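Side-chain contacts in ABC transporter, substrate binding protein (Polyamine) (Agrobacterium tumefaciens, PDB 4EUO), which probably serves as the periplasmic receptor of an ABC transporter, selectively binding gamma-aminobutyric acid (GABA) in the cleft of a periplasmic binding protein fold: residues Lys42-Ala45 with Met46-Asn50; Ala64-Ala67 with Gly68-Leu72; Trp178-Gly181 with Gly182-Gln186. All blocks are in the same frame, centred on the assembly; numbering follows the deposited sequence.

How the interactions relate
All three contacts are local, formed between side chains a few residues apart, but they lie in different surroundings. Interaction 1, the last turns of helix 40-48, is a surface contact whose side chains meet in a lysine-glutamate salt bridge and a leucine-valine pair. Interaction 2, where helix 61-67 ends, is partly buried and combines a backbone Schellman closure with a lysine-amide bond and two bridging waters. These two are neighbours: Leu72 packs on Lys44, Val47 and Leu43. Interaction 3 stands apart, its centre about 25 and 26 Å from theirs, and concerns a helix beginning instead of ending; partly buried near bound GABA, it relies on an indole face and an amide oxygen.

Interaction 1. Residues Lys42-Ala45 with Met46-Asn50; sequences KLKA and MVEAN
Lys44 and Glu48 reach each other one turn apart through different first torsions. In Lys44, CG stands trans to the backbone N, and the chain bends only at its last torsion, chi4 92°. In Glu48, CG lies beside the backbone N and trans to the carbonyl carbon, and the rest of the chain runs out extended. The outcome is an i to i+4 salt bridge on the exposed side of helix 40-48, with Lys44 NZ 3.1 Å from Glu48 OE2. NZ approaches the syn side of that oxygen but lies 33° out of the carboxylate plane. The two chains cross at a slant, and Lys44 CE lies 3.3 Å from Glu48 OE2. Lys44 additionally touches Leu72, in the loop that follows helix 61-67.

On the inner side, Leu43 and Val47 run side by side and point the same way, with Leu43 CD2 3.9 Å from Val47 CG2. The CG methylene of Met46 lies 3.2 Å from Leu43 O, and the Met46 side chain also packs on Thr53 and Trp54. The backbone bonds are the regular i to i+4 kind as far as Ala49 N to Ala45 O, where the N-H...O angle falls to 139°. There the helix stops in a Schellman motif: Asn50 takes a positive phi, and its N reaches back 3.0 Å to Val47 O.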
loop_
_atom_site.group_PDB
_atom_site.type_symbol
_atom_site.label_atom_id
_atom_site.label_comp_id
_atom_site.label_asym_id
_atom_site.label_seq_id
_atom_site.Cartn_x
_atom_site.Cartn_y
_atom_site.Cartn_z
ATOM N N LYS A 42 -3.503 9.301 14.332
ATOM C CA LYS A 42 -2.699 10.519 14.504
ATOM C C LYS A 42 -3.131 11.610 13.515
ATOM O O LYS A 42 -3.110 12.798 13.873
ATOM C CB LYS A 42 -1.202 10.251 14.352
ATOM C CG LYS A 42 -0.657 9.406 15.501
ATOM C CD LYS A 42 0.850 9.276 15.425
ATOM C CE LYS A 42 1.377 8.292 16.442
ATOM N NZ LYS A 42 2.790 8.579 16.811
ATOM N N LEU A 43 -3.525 11.233 12.285
ATOM C CA LEU A 43 -3.993 12.219 11.302
ATOM C C LEU A 43 -5.249 12.876 11.856
ATOM O O LEU A 43 -5.340 14.109 11.907
ATOM C CB LEU A 43 -4.269 11.506 9.941
ATOM C CG LEU A 43 -4.391 12.424 8.714
ATOM C CD1 LEU A 43 -4.113 11.646 7.400
ATOM C CD2 LEU A 43 -5.749 13.122 8.643
ATOM N N LYS A 44 -6.229 12.074 12.268
ATOM C CA LYS A 44 -7.462 12.618 12.809
ATOM C C LYS A 44 -7.162 13.476 14.058
ATOM O O LYS A 44 -7.745 14.558 14.192
ATOM C CB LYS A 44 -8.401 11.479 13.189
ATOM C CG LYS A 44 -9.730 11.941 13.837
ATOM C CD LYS A 44 -10.498 10.672 14.272
ATOM C CE LYS A 44 -11.511 10.911 15.371
ATOM N NZ LYS A 44 -12.855 11.222 14.819
ATOM N N ALA A 45 -6.278 13.015 14.946
ATOM C CA ALA A 45 -5.986 13.803 16.143
ATOM C C ALA A 45 -5.408 15.174 15.804
ATOM O O ALA A 45 -5.787 16.168 16.441
ATOM C CB ALA A 45 -5.046 13.044 17.062
ATOM N N MET A 46 -4.506 15.271 14.818
ATOM C CA MET A 46 -3.916 16.570 14.491
ATOM C C MET A 46 -4.896 17.487 13.820
ATOM O O MET A 46 -4.886 18.717 14.054
ATOM C CB MET A 46 -2.560 16.426 13.755
ATOM C CG MET A 46 -2.669 15.836 12.335
ATOM S SD MET A 46 -1.094 15.781 11.473
ATOM C CE MET A 46 -0.146 14.613 12.507
ATOM N N VAL A 47 -5.809 16.928 13.036
ATOM C CA VAL A 47 -6.856 17.730 12.411
ATOM C C VAL A 47 -7.778 18.277 13.511
ATOM O O VAL A 47 -8.051 19.499 13.528
ATOM C CB VAL A 47 -7.637 16.892 11.368
ATOM C CG1 VAL A 47 -8.924 17.615 10.939
ATOM C CG2 VAL A 47 -6.763 16.605 10.147
ATOM N N GLU A 48 -8.192 17.428 14.457
ATOM C CA GLU A 48 -9.100 17.835 15.526
ATOM C C GLU A 48 -8.452 18.841 16.477
ATOM O O GLU A 48 -9.173 19.675 17.046
ATOM C CB GLU A 48 -9.622 16.617 16.275
ATOM C CG GLU A 48 -10.562 15.795 15.406
ATOM C CD GLU A 48 -11.288 14.633 16.058
ATOM O OE1 GLU A 48 -10.813 14.129 17.100
ATOM O OE2 GLU A 48 -12.282 14.162 15.456
ATOM N N ALA A 49 -7.141 18.798 16.642
ATOM C CA ALA A 49 -6.459 19.740 17.540
ATOM C C ALA A 49 -6.126 21.040 16.818
ATOM O O ALA A 49 -5.498 21.923 17.417
ATOM C CB ALA A 49 -5.162 19.121 18.034
ATOM N N ASN A 50 -6.459 21.146 15.508
ATOM C CA ASN A 50 -6.020 22.254 14.678
ATOM C C ASN A 50 -4.505 22.400 14.806
ATOM O O ASN A 50 -3.958 23.507 14.877
ATOM C CB ASN A 50 -6.767 23.557 15.018
ATOM C CG ASN A 50 -6.447 24.683 14.081
ATOM O OD1 ASN A 50 -6.533 25.861 14.448
ATOM N ND2 ASN A 50 -6.075 24.369 12.854
#

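Interaction 2. Residues Ala64-Ala67 with Gly68-Leu72; sequences AAQA and GPKGL
Gln66 OE1 takes a hydrogen bond from Lys70 NZ at 3.0 Å, the ammonium lying in the plane of the amide carbonyl, on a lone pair. The two chains meet crosswise: Lys70 leaves its backbone extended, while Gln66 starts with CG between its N and carbonyl carbon (chi1 58°) and bends again at chi2, turning its amide back toward the lysine. A water joins the other end of the amide to the same ammonium, accepting from Gln66 NE2 at 3.0 Å and from Lys70 NZ at 3.1 Å. The apolar part of the contact is smaller, with Ala67 CB resting 3.9 Å from Leu72 CD1.

The backbone that carries these side chains ends helix 61-67 with a Schellman motif. Leu72 N donates to Ala67 O at 3.2 Å, Gly71 N donates to Gly68 O, and Gly71 is the C-prime residue, its phi of 83° being one that favours glycine. Ala67 O also receives a weak bond from Lys70 N. Gly68 to Gly71 form a type I beta turn. A second water bridges Ala64 O and Gly68 N, which stand 4.2 Å apart, donating a hydrogen bond to Ala64 O and accepting one from Gly68 N, each at 2.7 Å.

Farther out, Asp302 forms a salt bridge with Lys70 NZ, and Gln66 NE2 bonds to Tyr63 O, so both partners of the lysine-amide pair have a second anchor. Ala65 and Gln66 touch helix 294-299, while Ala64 touches Ser227 and Val229 of strand 215-229.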
loop_
_atom_site.group_PDB
_atom_site.type_symbol
_atom_site.label_atom_id
_atom_site.label_comp_id
_atom_site.label_asym_id
_atom_site.label_seq_id
_atom_site.Cartn_x
_atom_site.Cartn_y
_atom_site.Cartn_z
ATOM N N ALA A 64 -8.401 7.129 1.691
ATOM C CA ALA A 64 -8.493 8.428 0.984
ATOM C C ALA A 64 -9.883 8.679 0.455
ATOM O O ALA A 64 -10.354 9.833 0.510
ATOM C CB ALA A 64 -7.523 8.425 -0.188
ATOM N N ALA A 65 -10.545 7.648 -0.098
ATOM C CA ALA A 65 -11.838 7.804 -0.745
ATOM C C ALA A 65 -12.966 8.065 0.221
ATOM O O ALA A 65 -14.057 8.457 -0.229
ATOM C CB ALA A 65 -12.135 6.615 -1.648
ATOM N N GLN A 66 -12.766 7.847 1.513
ATOM C CA GLN A 66 -13.825 8.174 2.454
ATOM C C GLN A 66 -13.467 9.251 3.466
ATOM O O GLN A 66 -14.354 9.687 4.190
ATOM C CB GLN A 66 -14.396 6.917 3.089
ATOM C CG GLN A 66 -13.360 6.097 3.808
ATOM C CD GLN A 66 -13.135 6.493 5.225
ATOM O OE1 GLN A 66 -14.001 6.286 6.086
ATOM N NE2 GLN A 66 -11.946 7.055 5.505
ATOM N N ALA A 67 -12.215 9.685 3.535
ATOM C CA ALA A 67 -11.802 10.647 4.559
ATOM C C ALA A 67 -12.259 12.089 4.266
ATOM O O ALA A 67 -12.480 12.850 5.207
ATOM C CB ALA A 67 -10.286 10.572 4.779
ATOM N N GLY A 68 -12.464 12.432 3.008
ATOM C CA GLY A 68 -12.906 13.800 2.664
ATOM C C GLY A 68 -14.246 14.228 3.252
ATOM O O GLY A 68 -14.313 15.188 4.044
ATOM N N PRO A 69 -15.306 13.418 3.012
ATOM C CA PRO A 69 -16.633 13.712 3.597
ATOM C C PRO A 69 -16.663 13.741 5.121
ATOM O O PRO A 69 -17.571 14.339 5.696
ATOM C CB PRO A 69 -17.511 12.567 3.062
ATOM C CG PRO A 69 -16.861 12.154 1.801
ATOM C CD PRO A 69 -15.379 12.262 2.092
ATOM N N LYS A 70 -15.674 13.105 5.783
ATOM C CA LYS A 70 -15.558 13.084 7.242
ATOM C C LYS A 70 -14.934 14.380 7.787
ATOM O O LYS A 70 -14.846 14.556 9.005
ATOM C CB LYS A 70 -14.738 11.859 7.696
ATOM C CG LYS A 70 -15.532 10.575 7.616
ATOM C CD LYS A 70 -14.759 9.407 8.203
ATOM C CE LYS A 70 -15.580 8.159 8.147
ATOM N NZ LYS A 70 -14.866 7.041 8.810
ATOM N N GLY A 71 -14.485 15.250 6.880
ATOM C CA GLY A 71 -13.871 16.521 7.247
ATOM C C GLY A 71 -12.400 16.409 7.600
ATOM O O GLY A 71 -11.860 17.279 8.281
ATOM N N LEU A 72 -11.725 15.315 7.156
ATOM C CA LEU A 72 -10.328 15.110 7.514
ATOM C C LEU A 72 -9.330 15.726 6.570
ATOM O O LEU A 72 -8.169 15.894 6.945
ATOM C CB LEU A 72 -10.061 13.598 7.631
ATOM C CG LEU A 72 -10.775 12.910 8.802
ATOM C CD1 LEU A 72 -10.920 11.400 8.547
ATOM C CD2 LEU A 72 -10.042 13.150 10.107
HETATM O O HOH W 1 -12.527 11.372 0.572
HETATM O O HOH W 2 -11.748 7.217 8.531
#

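Interaction 3. Residues Trp178-Gly181 with Gly182-Gln186; sequences WWSG and GAQSQ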
loop_
_atom_site.group_PDB
_atom_site.type_symbol
_atom_site.label_atom_id
_atom_site.label_comp_id
_atom_site.label_asym_id
_atom_site.label_seq_id
_atom_site.Cartn_x
_atom_site.Cartn_y
_atom_site.Cartn_z
ATOM N N TRP A 178 1.314 -11.170 12.907
ATOM C CA TRP A 178 0.860 -10.006 12.164
ATOM C C TRP A 178 1.970 -9.014 11.928
ATOM O O TRP A 178 2.843 -8.865 12.785
ATOM C CB TRP A 178 -0.264 -9.315 12.950
ATOM C CG TRP A 178 -1.407 -10.229 13.247
ATOM C CD1 TRP A 178 -1.647 -10.897 14.428
ATOM C CD2 TRP A 178 -2.481 -10.559 12.369
ATOM N NE1 TRP A 178 -2.806 -11.628 14.324
ATOM C CE2 TRP A 178 -3.334 -11.449 13.061
ATOM C CE3 TRP A 178 -2.796 -10.212 11.032
ATOM C CZ2 TRP A 178 -4.490 -11.978 12.474
ATOM C CZ3 TRP A 178 -3.943 -10.731 10.464
ATOM C CH2 TRP A 178 -4.772 -11.609 11.178
ATOM N N TRP A 179 1.954 -8.349 10.752
ATOM C CA TRP A 179 2.897 -7.246 10.515
ATOM C C TRP A 179 2.129 -5.940 10.588
ATOM O O TRP A 179 1.085 -5.754 9.948
ATOM C CB TRP A 179 3.740 -7.371 9.216
ATOM C CG TRP A 179 3.019 -7.580 7.913
ATOM C CD1 TRP A 179 2.735 -8.776 7.325
ATOM C CD2 TRP A 179 2.606 -6.569 6.987
ATOM N NE1 TRP A 179 2.162 -8.580 6.089
ATOM C CE2 TRP A 179 2.055 -7.232 5.864
ATOM C CE3 TRP A 179 2.669 -5.170 6.980
ATOM C CZ2 TRP A 179 1.602 -6.547 4.737
ATOM C CZ3 TRP A 179 2.229 -4.493 5.855
ATOM C CH2 TRP A 179 1.668 -5.177 4.766
ATOM N N SER A 180 2.669 -5.019 11.416
ATOM C CA SER A 180 2.046 -3.705 11.615
ATOM C C SER A 180 2.461 -2.696 10.579
ATOM O O SER A 180 1.793 -1.672 10.430
ATOM C CB SER A 180 2.434 -3.151 12.978
ATOM O OG SER A 180 1.866 -3.967 13.984
ATOM N N GLY A 181 3.587 -2.921 9.950
ATOM C CA GLY A 181 4.107 -1.988 8.967
ATOM C C GLY A 181 5.122 -2.669 8.099
ATOM O O GLY A 181 5.458 -3.841 8.297
ATOM N N GLY A 182 5.638 -1.916 7.142
ATOM C CA GLY A 182 6.510 -2.484 6.127
ATOM C C GLY A 182 7.792 -3.089 6.647
ATOM O O GLY A 182 8.137 -4.212 6.298
ATOM N N ALA A 183 8.485 -2.352 7.528
ATOM C CA ALA A 183 9.751 -2.866 8.056
ATOM C C ALA A 183 9.549 -4.132 8.886
ATOM O O ALA A 183 10.358 -5.059 8.795
ATOM C CB ALA A 183 10.460 -1.799 8.868
ATOM N N GLN A 184 8.436 -4.209 9.640
ATOM C CA GLN A 184 8.156 -5.435 10.383
ATOM C C GLN A 184 7.889 -6.593 9.438
ATOM O O GLN A 184 8.349 -7.713 9.722
ATOM C CB GLN A 184 6.993 -5.255 11.341
ATOM C CG GLN A 184 6.689 -6.538 12.101
ATOM C CD GLN A 184 5.809 -6.289 13.264
ATOM O OE1 GLN A 184 4.814 -5.581 13.193
ATOM N NE2 GLN A 184 6.109 -6.976 14.363
ATOM N N SER A 185 7.187 -6.357 8.285
ATOM C CA SER A 185 7.013 -7.468 7.357
ATOM C C SER A 185 8.339 -7.953 6.825
ATOM O O SER A 185 8.548 -9.167 6.679
ATOM C CB SER A 185 6.078 -7.100 6.213
ATOM O OG SER A 185 6.677 -6.235 5.256
ATOM N N GLN A 186 9.257 -7.004 6.573
ATOM C CA GLN A 186 10.577 -7.366 6.081
ATOM C C GLN A 186 11.372 -8.143 7.132
ATOM O O GLN A 186 12.006 -9.144 6.802
ATOM C CB GLN A 186 11.317 -6.093 5.675
ATOM C CG GLN A 186 10.706 -5.455 4.402
ATOM C CD GLN A 186 11.229 -4.082 4.187
ATOM O OE1 GLN A 186 11.116 -3.173 5.059
ATOM N NE2 GLN A 186 11.741 -3.824 2.983
#
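Ser185 CB lies over one face of the Trp179 indole, a CH-pi contact with the carbon 3.7 Å from the centroid of the five-membered ring and 19° off its normal. It sits nearest to Trp179 CG, at 3.5 Å, toward the rim of the ring system. Trp179 CG stands between its own N and carbonyl carbon, placing the indole alongside the start of helix 182-190. Tyr135 stacks on the same indole and Trp200, a residue of the GABA pocket, meets it edge-to-face, while NE1 is bonded to Ser198 O.

Backbone bonding marks the change from strand 176-179 to helix, with Gly181 at the N-cap. Its O accepts from Ser185 N at 3.1 Å, while its buried N, level with the indole edge, has no hydrogen-bond partner. This strand-to-helix junction borders the ligand cleft of the periplasmic binding protein fold, where Gly182 comes within about 5 Å of the bound GABA, nearest atoms.

Two side chains make polar contacts at the turn. Gln184, its CG trans to the backbone N and its chain extended, reaches back so that OE1 accepts from Ser180 N at 2.8 Å; the bond is nearly straight at 165°, though the donor is tilted 24° from the amide plane. Ser185 OG donates to Gly182 O at 2.7 Å, and this carbonyl also accepts from Gln186 N, so two donors share it in the first turn. Farther along, Gln186 NE2 bonds to Thr11 OG1 and to the O of Arg203, another pocket residue.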